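TRNA(Ile2) 2-agmatinylcytidine synthetase TiaS (Archaeoglobus fulgidus, PDB 5XOB) catalyses the ATP-dependent joining of agmatine to the wobble cytidine of its isoleucine tRNA, forming 2-agmatinylcytidine and switching the codon read from AUG to AUA. Local coordinates at residues L24-V29 with R238-V243; D115-D120 with G141-L146; H246-H251 with L408-V413; V339-I344 with L389-Y394; R357-A362 with T375-K380. All coordinates share one frame; numbering follows the deposited sequence.

In the fold
From one end of the elongated molecule to the other, the chemistry changes with place. Contacts 1 and 2 each join the TCKD and FLD domains: contact 1, partly buried, pairs a salt bridge with methionine packing between a helix and a strand, whereas contact 2 is an aliphatic surface contact. Contact 3, its centre about 9 Å from the chain's centre and partly buried like contacts 4 and 5, is polar, an arginine holding a backbone carbonyl. It touches contact 4 through Leu408 and Val413 on Phe393. Contact 4 closes the loop of chain running out to contact 5, and both rely on apolar side chains; contact 5 lies in the distant zinc ribbon.

Contact 1: L24-V29 with R238-V243; sequences LAMERV and RRMIFV
Arg238, at the start of the second segment, makes a salt bridge to Glu27 on the facing helix, its NE lying 2.9 Å from Glu27 OE2. The two side chains cross at about a right angle, yet their flat ends are turned only 24° apart. Glu27 OE1 is more distant, 3.6 Å from the same Arg238 NE, which makes the pairing lopsided, with OE2 as the close partner. Leu24 CD2 packs 3.7 Å from Arg238 NH2, one helical turn before the glutamate. A long arginine suits this spot because it can span the 9.1 Å between Leu24 CA and Arg238 CA. Two residues on, Met240 faces the helix again. Its CG stands opposite the backbone N (chi1 -172°), and further bends at chi2 and chi3 bring CE to 3.8 Å from Met26 CE, the two flexible thioethers meeting tip to tip. Arg239 and Ile241, alternating with them as in any strand, turn instead to helix 221-230. Strand 239-244 thus has helix 20-32 over one face and helix 221-230 over the other, and lies in the mixed sheet between strand 35-44, parallel to it, and antiparallel strand 157-163; helix 20-32 packs in turn on helix 68-82.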
# COMPACT_ATOMS: atom_id res chain seq x y z
N LEU A 24 6.13 18.53 16.32
CA LEU A 24 6.38 19.24 17.54
C LEU A 24 7.88 19.39 17.66
O LEU A 24 8.38 20.49 17.86
CB LEU A 24 5.81 18.47 18.73
CG LEU A 24 4.30 18.21 18.70
CD1 LEU A 24 3.89 17.29 19.85
CD2 LEU A 24 3.51 19.51 18.73
N ALA A 25 8.60 18.29 17.50
CA ALA A 25 10.06 18.33 17.61
C ALA A 25 10.61 19.35 16.63
O ALA A 25 11.45 20.17 16.99
CB ALA A 25 10.67 16.97 17.34
N MET A 26 10.13 19.30 15.40
CA MET A 26 10.58 20.25 14.40
C MET A 26 10.36 21.70 14.87
O MET A 26 11.27 22.51 14.81
CB MET A 26 9.88 19.99 13.06
CG MET A 26 10.46 18.79 12.30
SD MET A 26 9.44 18.25 10.92
CE MET A 26 9.35 19.79 10.01
N GLU A 27 9.16 21.99 15.38
CA GLU A 27 8.86 23.32 15.91
C GLU A 27 9.88 23.75 16.96
O GLU A 27 10.47 24.84 16.84
CB GLU A 27 7.46 23.36 16.53
CG GLU A 27 6.33 23.34 15.51
CD GLU A 27 4.96 23.32 16.16
OE1 GLU A 27 4.90 23.26 17.41
OE2 GLU A 27 3.95 23.37 15.43
N ARG A 28 10.11 22.91 17.96
CA ARG A 28 11.07 23.23 19.04
C ARG A 28 12.48 23.49 18.52
O ARG A 28 13.13 24.44 18.94
CB ARG A 28 11.10 22.14 20.13
CG ARG A 28 10.64 22.66 21.49
CD ARG A 28 10.99 21.71 22.64
NE ARG A 28 11.67 22.39 23.75
CZ ARG A 28 11.91 21.85 24.95
NH1 ARG A 28 11.52 20.61 25.23
NH2 ARG A 28 12.54 22.56 25.88
N VAL A 29 12.96 22.63 17.63
CA VAL A 29 14.27 22.81 17.03
C VAL A 29 14.34 24.14 16.30
O VAL A 29 15.34 24.86 16.39
CB VAL A 29 14.57 21.69 16.03
CG1 VAL A 29 15.72 22.06 15.10
CG2 VAL A 29 14.88 20.39 16.77
N ARG A 238 -2.16 22.09 13.39
CA ARG A 238 -0.88 21.94 12.71
C ARG A 238 -1.11 21.35 11.31
O ARG A 238 -2.14 20.71 11.05
CB ARG A 238 0.07 21.03 13.52
CG ARG A 238 0.14 21.27 15.03
CD ARG A 238 0.90 22.53 15.40
NE ARG A 238 1.51 22.44 16.73
CZ ARG A 238 0.94 22.83 17.87
NH1 ARG A 238 -0.28 23.35 17.89
NH2 ARG A 238 1.60 22.69 19.02
N ARG A 239 -0.16 21.58 10.41
CA ARG A 239 -0.21 21.07 9.04
C ARG A 239 1.22 20.80 8.55
O ARG A 239 2.14 21.57 8.86
CB ARG A 239 -0.92 22.06 8.11
CG ARG A 239 -0.26 23.44 8.08
CD ARG A 239 -1.04 24.54 7.37
NE ARG A 239 -2.44 24.70 7.80
CZ ARG A 239 -2.84 25.07 9.02
NH1 ARG A 239 -1.96 25.29 10.00
NH2 ARG A 239 -4.14 25.19 9.27
N MET A 240 1.42 19.72 7.81
CA MET A 240 2.75 19.40 7.32
C MET A 240 2.69 18.56 6.06
O MET A 240 1.82 17.70 5.90
CB MET A 240 3.56 18.68 8.41
CG MET A 240 5.04 18.46 8.10
SD MET A 240 5.99 19.96 7.78
CE MET A 240 5.75 20.82 9.33
N ILE A 241 3.63 18.84 5.16
CA ILE A 241 3.83 18.08 3.95
C ILE A 241 5.09 17.24 4.12
O ILE A 241 6.15 17.76 4.47
CB ILE A 241 4.00 19.02 2.74
CG1 ILE A 241 2.64 19.64 2.38
CG2 ILE A 241 4.58 18.27 1.55
CD1 ILE A 241 2.69 20.66 1.27
N PHE A 242 4.94 15.94 3.88
CA PHE A 242 6.05 14.98 3.91
C PHE A 242 6.27 14.41 2.53
O PHE A 242 5.31 14.09 1.82
CB PHE A 242 5.71 13.82 4.82
CG PHE A 242 5.41 14.22 6.22
CD1 PHE A 242 6.36 14.08 7.20
CD2 PHE A 242 4.16 14.73 6.55
CE1 PHE A 242 6.09 14.45 8.51
CE2 PHE A 242 3.87 15.10 7.86
CZ PHE A 242 4.84 14.96 8.84
N VAL A 243 7.53 14.26 2.15
CA VAL A 243 7.86 13.40 1.02
C VAL A 243 7.83 11.97 1.56
O VAL A 243 8.38 11.68 2.63
CB VAL A 243 9.22 13.73 0.37
CG1 VAL A 243 9.31 15.22 0.04
CG2 VAL A 243 10.38 13.33 1.27

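Contact 2: D115-D120 with G141-L146; sequences DVLQID and GLIGAL
Ile143 projects from its helix toward Leu117 and Ile119 and meets each with a different branch. Against Leu117 the two side chains slide past each other in opposite directions, and the contact is made by the short branch: Ile143 CG2 lies 3.9 Å from Leu117 CD1 and 4.1 Å from Leu117 CB. Against Ile119 the side chains cross at about a right angle, with Ile143 CD1 4.2 Å from Ile119 CG1. In Ile143 a chi1 of -65° sends the two branches apart, CG1 beside the backbone N and CG2 on the far side from it, and a near-extended chi2 then carries CD1 outward. A beta-branched residue suits the place for this reason, offering two arms from one CB. The longer arm also touches the backbone, Ile143 CD1 coming within 4.2 Å of Gln118 C. Residues 115-118 form the short connection between helix 106-114 and helix 119-129, and Gln118 occupies the N-cap position of the latter. Helix 141-150 therefore packs on a junction between helices: Leu117 also rests on Phe108 and Ala112 of the preceding helix, while Ile143 reaches Ala122 of the following one. Asp115, at the other end of the connection, forms a salt bridge with Arg265. The side chain of Ile143 is about 9 Å from the bound magnesium ion, whose site includes Asp8 and phosphorylated Thr18.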
# COMPACT_ATOMS: atom_id res chain seq x y z
N ASP A 115 12.03 -6.35 4.45
CA ASP A 115 12.39 -7.55 5.18
C ASP A 115 12.13 -7.38 6.66
O ASP A 115 11.40 -6.48 7.08
CB ASP A 115 13.87 -7.83 4.92
CG ASP A 115 14.14 -9.26 4.53
OD1 ASP A 115 13.85 -9.61 3.36
OD2 ASP A 115 14.64 -10.03 5.38
N VAL A 116 12.71 -8.28 7.45
CA VAL A 116 12.62 -8.24 8.89
C VAL A 116 13.99 -7.90 9.47
O VAL A 116 15.02 -8.39 9.00
CB VAL A 116 12.15 -9.60 9.44
CG1 VAL A 116 12.13 -9.59 10.97
CG2 VAL A 116 10.78 -9.95 8.89
N LEU A 117 13.98 -7.07 10.51
CA LEU A 117 15.18 -6.60 11.17
C LEU A 117 15.14 -6.86 12.66
O LEU A 117 14.07 -6.90 13.27
CB LEU A 117 15.32 -5.10 10.94
CG LEU A 117 16.39 -4.69 9.95
CD1 LEU A 117 16.16 -3.26 9.49
CD2 LEU A 117 17.75 -4.83 10.60
N GLN A 118 16.32 -7.03 13.25
CA GLN A 118 16.45 -7.23 14.68
C GLN A 118 17.00 -5.95 15.30
O GLN A 118 17.69 -5.17 14.63
CB GLN A 118 17.37 -8.42 14.96
CG GLN A 118 16.89 -9.73 14.33
CD GLN A 118 17.94 -10.83 14.37
OE1 GLN A 118 19.08 -10.64 13.93
NE2 GLN A 118 17.56 -12.00 14.88
N ILE A 119 16.69 -5.74 16.58
CA ILE A 119 17.16 -4.55 17.29
C ILE A 119 18.69 -4.56 17.36
O ILE A 119 19.34 -3.51 17.24
CB ILE A 119 16.58 -4.46 18.72
CG1 ILE A 119 15.05 -4.58 18.69
CG2 ILE A 119 16.98 -3.14 19.37
CD1 ILE A 119 14.37 -4.34 20.02
N ASP A 120 19.26 -5.75 17.52
CA ASP A 120 20.70 -5.95 17.64
C ASP A 120 21.45 -5.35 16.45
O ASP A 120 22.55 -4.79 16.61
CB ASP A 120 21.00 -7.45 17.72
CG ASP A 120 20.16 -8.14 18.78
OD1 ASP A 120 20.41 -7.90 19.98
OD2 ASP A 120 19.23 -8.91 18.41
N GLY A 141 12.20 1.17 18.31
CA GLY A 141 12.03 2.38 17.51
C GLY A 141 13.27 2.89 16.80
O GLY A 141 13.16 3.71 15.89
N LEU A 142 14.45 2.42 17.18
CA LEU A 142 15.68 2.82 16.50
C LEU A 142 15.79 2.20 15.10
O LEU A 142 16.52 2.70 14.23
CB LEU A 142 16.89 2.43 17.33
CG LEU A 142 16.97 3.06 18.71
CD1 LEU A 142 17.96 2.27 19.56
CD2 LEU A 142 17.37 4.53 18.63
N ILE A 143 15.07 1.10 14.88
CA ILE A 143 15.01 0.46 13.57
C ILE A 143 14.37 1.44 12.59
O ILE A 143 14.99 1.83 11.60
CB ILE A 143 14.18 -0.85 13.62
CG1 ILE A 143 14.88 -1.89 14.51
CG2 ILE A 143 14.01 -1.43 12.22
CD1 ILE A 143 13.96 -3.00 14.98
N GLY A 144 13.14 1.85 12.89
CA GLY A 144 12.44 2.84 12.09
C GLY A 144 13.16 4.18 11.94
O GLY A 144 13.19 4.76 10.85
N ALA A 145 13.73 4.67 13.05
CA ALA A 145 14.49 5.92 13.05
C ALA A 145 15.66 5.86 12.06
O ALA A 145 15.85 6.78 11.27
CB ALA A 145 14.99 6.25 14.45
N LEU A 146 16.41 4.76 12.11
CA LEU A 146 17.52 4.56 11.17
C LEU A 146 17.04 4.44 9.72
O LEU A 146 17.67 4.97 8.79
CB LEU A 146 18.29 3.29 11.54
CG LEU A 146 19.22 3.36 12.75
CD1 LEU A 146 19.70 1.96 13.12
CD2 LEU A 146 20.40 4.28 12.50

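Contact 3: H246-H251 with L408-V413; sequences HATDMH and LIRMNV
Arg410 turns the edge of its guanidinium to the backbone oxygen of Ala247, which lies close to the plane of the group. NH2 of Arg410 gives the main hydrogen bond, 3.1 Å to Ala247 O with an N-H...O angle of 155°. A weak second bond runs from Arg410 NE to the same oxygen at 3.4 Å, making a fork on one acceptor. Seen from the carbonyl, the NH2 donor stands above its plane, 40° out of it. Thr248 CG2 approaches the guanidinium obliquely, 4.0 Å from Arg410 NH2, and Ala247 CB is 4.1 Å from NE; a small methyl at Ala247 lets the arginine come near the main chain. The contact joins the loop between strands 239-244 and 252-254 to a short 3-10 segment, 408-410, near the C-terminus. Bends at chi2 and chi3 (-36°) steer Arg410 from that segment to the carbonyl. Its strongest partner is Asp155, a salt bridge at NH2, and Glu219 forms another at NH1; together they would be expected to limit rotation of the charged group. Thr248 OG1 is engaged with Asn245 O, while Asp249 accepts a hydrogen bond from Lys406 N at OD1 and forms a salt bridge to Lys335 through OD2.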
# COMPACT_ATOMS: atom_id res chain seq x y z
N HIS A 246 5.03 6.33 0.00
CA HIS A 246 3.69 5.86 -0.33
C HIS A 246 3.51 5.72 -1.81
O HIS A 246 4.02 6.53 -2.58
CB HIS A 246 2.65 6.85 0.14
CG HIS A 246 2.54 6.93 1.62
ND1 HIS A 246 2.15 8.07 2.29
CD2 HIS A 246 2.78 6.00 2.57
CE1 HIS A 246 2.15 7.83 3.59
NE2 HIS A 246 2.53 6.59 3.78
N ALA A 247 2.75 4.71 -2.21
CA ALA A 247 2.35 4.53 -3.60
C ALA A 247 3.52 4.29 -4.56
O ALA A 247 3.48 4.72 -5.71
CB ALA A 247 1.50 5.72 -4.05
N THR A 248 4.55 3.58 -4.09
CA THR A 248 5.73 3.31 -4.90
C THR A 248 6.04 1.82 -5.13
O THR A 248 6.96 1.51 -5.88
CB THR A 248 6.99 3.92 -4.24
OG1 THR A 248 7.09 3.44 -2.89
CG2 THR A 248 6.91 5.44 -4.23
N ASP A 249 5.29 0.92 -4.48
CA ASP A 249 5.59 -0.52 -4.48
C ASP A 249 7.02 -0.79 -4.02
O ASP A 249 7.63 -1.77 -4.44
CB ASP A 249 5.41 -1.14 -5.88
CG ASP A 249 3.96 -1.51 -6.20
OD1 ASP A 249 3.09 -1.50 -5.30
OD2 ASP A 249 3.69 -1.83 -7.38
N MET A 250 7.55 0.06 -3.15
CA MET A 250 8.96 -0.06 -2.74
C MET A 250 9.18 -1.34 -1.92
O MET A 250 10.31 -1.81 -1.77
CB MET A 250 9.39 1.19 -1.95
CG MET A 250 10.89 1.29 -1.69
SD MET A 250 11.39 2.86 -0.93
CE MET A 250 13.15 2.60 -0.67
N HIS A 251 8.10 -1.91 -1.40
CA HIS A 251 8.14 -3.10 -0.57
C HIS A 251 8.20 -4.40 -1.34
O HIS A 251 8.40 -5.46 -0.75
CB HIS A 251 6.92 -3.13 0.36
CG HIS A 251 5.61 -3.31 -0.34
ND1 HIS A 251 5.17 -2.48 -1.35
CD2 HIS A 251 4.62 -4.22 -0.15
CE1 HIS A 251 3.98 -2.87 -1.76
NE2 HIS A 251 3.63 -3.93 -1.05
N LEU A 408 -2.60 2.07 -10.09
CA LEU A 408 -2.51 2.00 -11.54
C LEU A 408 -2.27 3.36 -12.13
O LEU A 408 -1.40 3.52 -12.98
CB LEU A 408 -3.78 1.38 -12.13
CG LEU A 408 -3.88 -0.13 -11.93
CD1 LEU A 408 -5.13 -0.69 -12.59
CD2 LEU A 408 -2.64 -0.84 -12.46
N ILE A 409 -3.02 4.34 -11.66
CA ILE A 409 -2.92 5.68 -12.21
C ILE A 409 -1.48 6.20 -12.27
O ILE A 409 -1.14 6.99 -13.15
CB ILE A 409 -3.83 6.66 -11.44
CG1 ILE A 409 -4.13 7.90 -12.29
CG2 ILE A 409 -3.22 7.06 -10.10
CD1 ILE A 409 -4.95 7.60 -13.53
N ARG A 410 -0.62 5.76 -11.35
CA ARG A 410 0.78 6.21 -11.32
C ARG A 410 1.75 5.33 -12.12
O ARG A 410 2.97 5.53 -12.05
CB ARG A 410 1.29 6.30 -9.87
CG ARG A 410 0.51 7.25 -8.97
CD ARG A 410 1.45 8.07 -8.09
NE ARG A 410 2.62 7.32 -7.65
CZ ARG A 410 3.89 7.71 -7.78
NH1 ARG A 410 4.21 8.88 -8.32
NH2 ARG A 410 4.86 6.91 -7.34
N MET A 411 1.22 4.37 -12.88
CA MET A 411 2.05 3.48 -13.67
C MET A 411 1.91 3.81 -15.15
O MET A 411 0.83 4.16 -15.62
CB MET A 411 1.66 2.02 -13.41
CG MET A 411 1.66 1.64 -11.94
SD MET A 411 1.18 -0.07 -11.61
CE MET A 411 2.49 -0.94 -12.48
N ASN A 412 3.02 3.68 -15.88
CA ASN A 412 3.10 4.12 -17.27
C ASN A 412 2.90 2.94 -18.22
O ASN A 412 3.71 2.70 -19.11
CB ASN A 412 4.46 4.79 -17.52
CG ASN A 412 4.35 6.10 -18.28
OD1 ASN A 412 4.71 7.16 -17.77
ND2 ASN A 412 3.83 6.03 -19.51
N VAL A 413 1.80 2.21 -18.03
CA VAL A 413 1.60 0.94 -18.73
C VAL A 413 0.29 0.92 -19.49
O VAL A 413 -0.63 1.69 -19.21
CB VAL A 413 1.65 -0.27 -17.77
CG1 VAL A 413 3.04 -0.45 -17.21
CG2 VAL A 413 0.62 -0.14 -16.65

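Contact 4: V339-I344 with L389-Y394; sequences VELAEI and LQPGFY
Leu341 turns its isobutyl group onto Leu389 and Pro391 through a chi1 of -92°, well off a staggered value, followed by an extended chi2 of 177°. This directs CD1 at the backbone of the other segment, 3.2 Å from Leu389 O, a close van der Waals approach. The same methyl lies 4.0 Å from Pro391 CD, leucine and proline ring crossing at about a right angle. The other branch, Leu341 CD2, is 4.3 Å from Leu389 CD2. Pro391 is touched a second time, its CB resting 4.0 Å from Val339 O. A proline suits this site, offering a stiff apolar surface. Gly392 follows with a positive phi at which a CB would strike the carbonyl oxygen of Pro391. Strand 392-395 then pairs antiparallel with strand 335-338, extending the sheet of the OB-fold region, and Val339 and Glu340 form a classic beta bulge opposite Val319. Between the two segments the chain travels out to the zinc ribbon and back, and its outgoing and returning arms touch here, at the base of that excursion; further out Ile344 bonds through its backbone to Val385. Tyr394 braces the returning arm by giving a hydrogen bond to Gln390 O, 2.8 Å from OH, and stacks on His417. Across the segments no hydrogen bond forms; such nondirectional contacts could tolerate small shifts, consistent with the motions of the zinc ribbon beyond.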
# COMPACT_ATOMS: atom_id res chain seq x y z
N VAL A 339 -1.80 -11.43 -18.11
CA VAL A 339 -0.81 -11.35 -19.17
C VAL A 339 -1.39 -12.02 -20.40
O VAL A 339 -1.90 -11.34 -21.30
CB VAL A 339 0.51 -12.03 -18.76
CG1 VAL A 339 1.54 -11.88 -19.86
CG2 VAL A 339 1.03 -11.45 -17.45
N GLU A 340 -1.32 -13.35 -20.44
CA GLU A 340 -1.85 -14.14 -21.53
C GLU A 340 -3.14 -14.78 -21.06
O GLU A 340 -3.19 -15.43 -20.01
CB GLU A 340 -0.87 -15.23 -21.95
CG GLU A 340 -1.27 -15.94 -23.24
CD GLU A 340 -0.71 -17.35 -23.36
OE1 GLU A 340 -1.50 -18.32 -23.24
OE2 GLU A 340 0.52 -17.49 -23.56
N LEU A 341 -4.18 -14.58 -21.85
CA LEU A 341 -5.41 -15.32 -21.66
C LEU A 341 -5.28 -16.74 -22.19
O LEU A 341 -4.85 -16.96 -23.32
CB LEU A 341 -6.57 -14.60 -22.34
CG LEU A 341 -7.33 -13.64 -21.43
CD1 LEU A 341 -8.40 -12.95 -22.25
CD2 LEU A 341 -7.94 -14.37 -20.24
N ALA A 342 -5.67 -17.71 -21.37
CA ALA A 342 -5.72 -19.11 -21.78
C ALA A 342 -6.70 -19.27 -22.94
O ALA A 342 -7.83 -18.80 -22.88
CB ALA A 342 -6.17 -19.98 -20.61
N GLU A 343 -6.24 -19.93 -24.00
CA GLU A 343 -7.11 -20.29 -25.12
C GLU A 343 -7.88 -21.58 -24.79
O GLU A 343 -7.28 -22.61 -24.47
CB GLU A 343 -6.30 -20.47 -26.41
CG GLU A 343 -6.09 -19.19 -27.19
CD GLU A 343 -7.35 -18.71 -27.89
OE1 GLU A 343 -7.69 -17.52 -27.76
OE2 GLU A 343 -8.00 -19.54 -28.57
N ILE A 344 -9.21 -21.50 -24.86
CA ILE A 344 -10.06 -22.65 -24.54
C ILE A 344 -10.80 -23.10 -25.79
O ILE A 344 -11.58 -22.35 -26.38
CB ILE A 344 -11.10 -22.34 -23.43
CG1 ILE A 344 -10.51 -21.44 -22.33
CG2 ILE A 344 -11.64 -23.64 -22.84
CD1 ILE A 344 -10.81 -19.97 -22.53
N LEU A 389 -13.25 -11.53 -19.38
CA LEU A 389 -12.08 -10.91 -18.78
C LEU A 389 -11.08 -10.44 -19.83
O LEU A 389 -10.51 -11.26 -20.53
CB LEU A 389 -11.41 -11.94 -17.86
CG LEU A 389 -10.22 -11.51 -17.01
CD1 LEU A 389 -10.68 -10.72 -15.79
CD2 LEU A 389 -9.44 -12.74 -16.57
N GLN A 390 -10.87 -9.13 -19.93
CA GLN A 390 -9.84 -8.60 -20.83
C GLN A 390 -8.46 -8.76 -20.20
O GLN A 390 -8.33 -8.80 -18.97
CB GLN A 390 -10.09 -7.12 -21.16
CG GLN A 390 -11.23 -6.85 -22.13
CD GLN A 390 -12.45 -6.25 -21.46
OE1 GLN A 390 -12.39 -5.14 -20.92
NE2 GLN A 390 -13.58 -6.97 -21.50
N PRO A 391 -7.41 -8.85 -21.03
CA PRO A 391 -6.06 -8.77 -20.50
C PRO A 391 -5.79 -7.39 -19.93
O PRO A 391 -6.53 -6.44 -20.21
CB PRO A 391 -5.16 -8.98 -21.72
CG PRO A 391 -6.03 -9.56 -22.77
CD PRO A 391 -7.41 -9.05 -22.49
N GLY A 392 -4.73 -7.28 -19.15
CA GLY A 392 -4.34 -6.01 -18.59
C GLY A 392 -4.18 -6.06 -17.10
O GLY A 392 -4.00 -7.12 -16.51
N PHE A 393 -4.28 -4.88 -16.49
CA PHE A 393 -3.97 -4.68 -15.10
C PHE A 393 -5.25 -4.37 -14.33
O PHE A 393 -6.12 -3.65 -14.82
CB PHE A 393 -3.01 -3.50 -14.96
CG PHE A 393 -1.60 -3.81 -15.37
CD1 PHE A 393 -0.65 -4.17 -14.43
CD2 PHE A 393 -1.20 -3.69 -16.70
CE1 PHE A 393 0.65 -4.43 -14.80
CE2 PHE A 393 0.11 -3.95 -17.08
CZ PHE A 393 1.04 -4.32 -16.12
N TYR A 394 -5.34 -4.90 -13.11
CA TYR A 394 -6.45 -4.59 -12.22
C TYR A 394 -5.95 -4.40 -10.78
O TYR A 394 -5.00 -5.06 -10.36
CB TYR A 394 -7.49 -5.70 -12.25
CG TYR A 394 -8.04 -6.00 -13.63
CD1 TYR A 394 -9.16 -5.32 -14.12
CD2 TYR A 394 -7.46 -6.97 -14.43
CE1 TYR A 394 -9.67 -5.59 -15.37
CE2 TYR A 394 -7.98 -7.26 -15.69
CZ TYR A 394 -9.08 -6.56 -16.16
OH TYR A 394 -9.60 -6.83 -17.40

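Contact 5: R357-A362 with T375-K380; sequences RRMESA and TKADEK
Lys376, whose backbone N packs on Met359, has its ammonium group held by both carboxylate oxygens of Asp378: NZ is 3.4 Å from OD1 and equally far from OD2, a salt bridge built of two weak hydrogen bonds. These residues belong to the C-terminal zinc ribbon, a small antiparallel sheet in which strand 368-370 runs between strands 360-361 and 375-377, with zinc bound by Cys352, Cys355, Cys370 and Cys373. Met359, just before the first strand, bridges the two edges. Its chain runs extended beyond CG, with chi3 at 180°, and so carries CE as far as the third strand, 3.5 Å from Lys376 N. Such a long, unbranched side chain suits a small domain, where one chain can span the sheet; it also packs on Phe368 of the middle strand. Small Ala377 allows the sulfur to come near, SD of Met359 lying 4.0 Å from Ala377 CB. The backbone of Met359 is secured separately, its O accepting a hydrogen bond from Asn349 ND2. Thr375 connects this packing with the metal site: its side chain touches Cys352 and Cys370 and lies about 5 Å from the zinc ion, while its OG1 stands 3.3 Å from Met359 CE.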
# COMPACT_ATOMS: atom_id res chain seq x y z
N ARG A 357 -31.84 -23.28 -31.50
CA ARG A 357 -31.55 -24.06 -30.29
C ARG A 357 -30.49 -25.11 -30.59
O ARG A 357 -30.11 -25.32 -31.74
CB ARG A 357 -32.82 -24.68 -29.67
CG ARG A 357 -33.36 -25.96 -30.31
CD ARG A 357 -33.46 -27.13 -29.32
NE ARG A 357 -34.17 -26.81 -28.07
CZ ARG A 357 -34.36 -27.67 -27.07
NH1 ARG A 357 -33.92 -28.93 -27.15
NH2 ARG A 357 -35.00 -27.27 -25.97
N ARG A 358 -30.00 -25.76 -29.54
CA ARG A 358 -28.97 -26.79 -29.67
C ARG A 358 -29.57 -28.08 -30.23
O ARG A 358 -30.63 -28.53 -29.78
CB ARG A 358 -28.35 -27.07 -28.31
CG ARG A 358 -26.97 -27.70 -28.36
CD ARG A 358 -26.65 -28.40 -27.05
NE ARG A 358 -27.41 -29.65 -26.94
CZ ARG A 358 -26.91 -30.83 -26.57
NH1 ARG A 358 -27.71 -31.88 -26.54
NH2 ARG A 358 -25.63 -30.97 -26.21
N MET A 359 -28.90 -28.67 -31.22
CA MET A 359 -29.34 -29.95 -31.79
C MET A 359 -29.07 -31.08 -30.81
O MET A 359 -27.99 -31.16 -30.23
CB MET A 359 -28.62 -30.25 -33.11
CG MET A 359 -29.18 -29.54 -34.34
SD MET A 359 -28.75 -30.39 -35.87
CE MET A 359 -29.54 -29.33 -37.07
N GLU A 360 -30.05 -31.97 -30.65
CA GLU A 360 -29.90 -33.16 -29.82
C GLU A 360 -29.26 -34.27 -30.65
O GLU A 360 -29.46 -34.34 -31.86
CB GLU A 360 -31.26 -33.60 -29.24
CG GLU A 360 -32.26 -34.18 -30.24
CD GLU A 360 -33.66 -34.38 -29.65
OE1 GLU A 360 -33.90 -33.98 -28.49
OE2 GLU A 360 -34.52 -34.94 -30.36
N SER A 361 -28.47 -35.13 -30.01
CA SER A 361 -27.87 -36.29 -30.67
C SER A 361 -28.96 -37.15 -31.32
O SER A 361 -30.13 -37.06 -30.95
CB SER A 361 -27.06 -37.12 -29.67
OG SER A 361 -26.60 -38.34 -30.24
N ALA A 362 -28.57 -37.98 -32.28
CA ALA A 362 -29.52 -38.88 -32.95
C ALA A 362 -29.12 -40.36 -32.86
O ALA A 362 -29.75 -41.21 -33.50
CB ALA A 362 -29.70 -38.45 -34.40
N THR A 375 -34.45 -30.51 -39.32
CA THR A 375 -33.06 -30.21 -39.68
C THR A 375 -32.04 -31.21 -39.13
O THR A 375 -32.30 -31.97 -38.20
CB THR A 375 -32.68 -28.79 -39.24
OG1 THR A 375 -32.72 -28.68 -37.82
CG2 THR A 375 -33.65 -27.78 -39.84
N LYS A 376 -30.85 -31.17 -39.73
CA LYS A 376 -29.84 -32.20 -39.60
C LYS A 376 -28.43 -31.62 -39.66
O LYS A 376 -28.22 -30.56 -40.26
CB LYS A 376 -30.01 -33.19 -40.76
CG LYS A 376 -30.36 -34.62 -40.38
CD LYS A 376 -29.48 -35.62 -41.12
CE LYS A 376 -27.99 -35.36 -40.87
NZ LYS A 376 -27.13 -36.56 -41.02
N ALA A 377 -27.47 -32.31 -39.06
CA ALA A 377 -26.05 -31.98 -39.20
C ALA A 377 -25.21 -33.14 -38.69
O ALA A 377 -25.65 -33.88 -37.82
CB ALA A 377 -25.72 -30.71 -38.44
N ASP A 378 -24.00 -33.29 -39.21
CA ASP A 378 -23.20 -34.52 -38.98
C ASP A 378 -22.04 -34.40 -37.98
O ASP A 378 -21.65 -35.41 -37.38
CB ASP A 378 -22.68 -35.08 -40.31
CG ASP A 378 -23.57 -36.17 -40.89
OD1 ASP A 378 -23.85 -37.16 -40.17
OD2 ASP A 378 -23.98 -36.05 -42.06
N GLU A 379 -21.50 -33.19 -37.80
CA GLU A 379 -20.31 -33.01 -36.96
C GLU A 379 -20.50 -31.93 -35.89
O GLU A 379 -21.31 -31.02 -36.04
CB GLU A 379 -19.05 -32.73 -37.82
CG GLU A 379 -19.22 -31.74 -38.96
CD GLU A 379 -18.01 -31.68 -39.90
OE1 GLU A 379 -17.57 -30.57 -40.25
OE2 GLU A 379 -17.49 -32.75 -40.30
N LYS A 380 -19.73 -32.06 -34.81
CA LYS A 380 -19.85 -31.20 -33.65
C LYS A 380 -19.30 -29.80 -33.95
O LYS A 380 -18.25 -29.66 -34.56
CB LYS A 380 -19.11 -31.80 -32.45
CG LYS A 380 -19.55 -33.22 -32.11
CD LYS A 380 -19.29 -33.59 -30.66
CE LYS A 380 -20.39 -33.05 -29.75
NZ LYS A 380 -20.20 -33.43 -28.32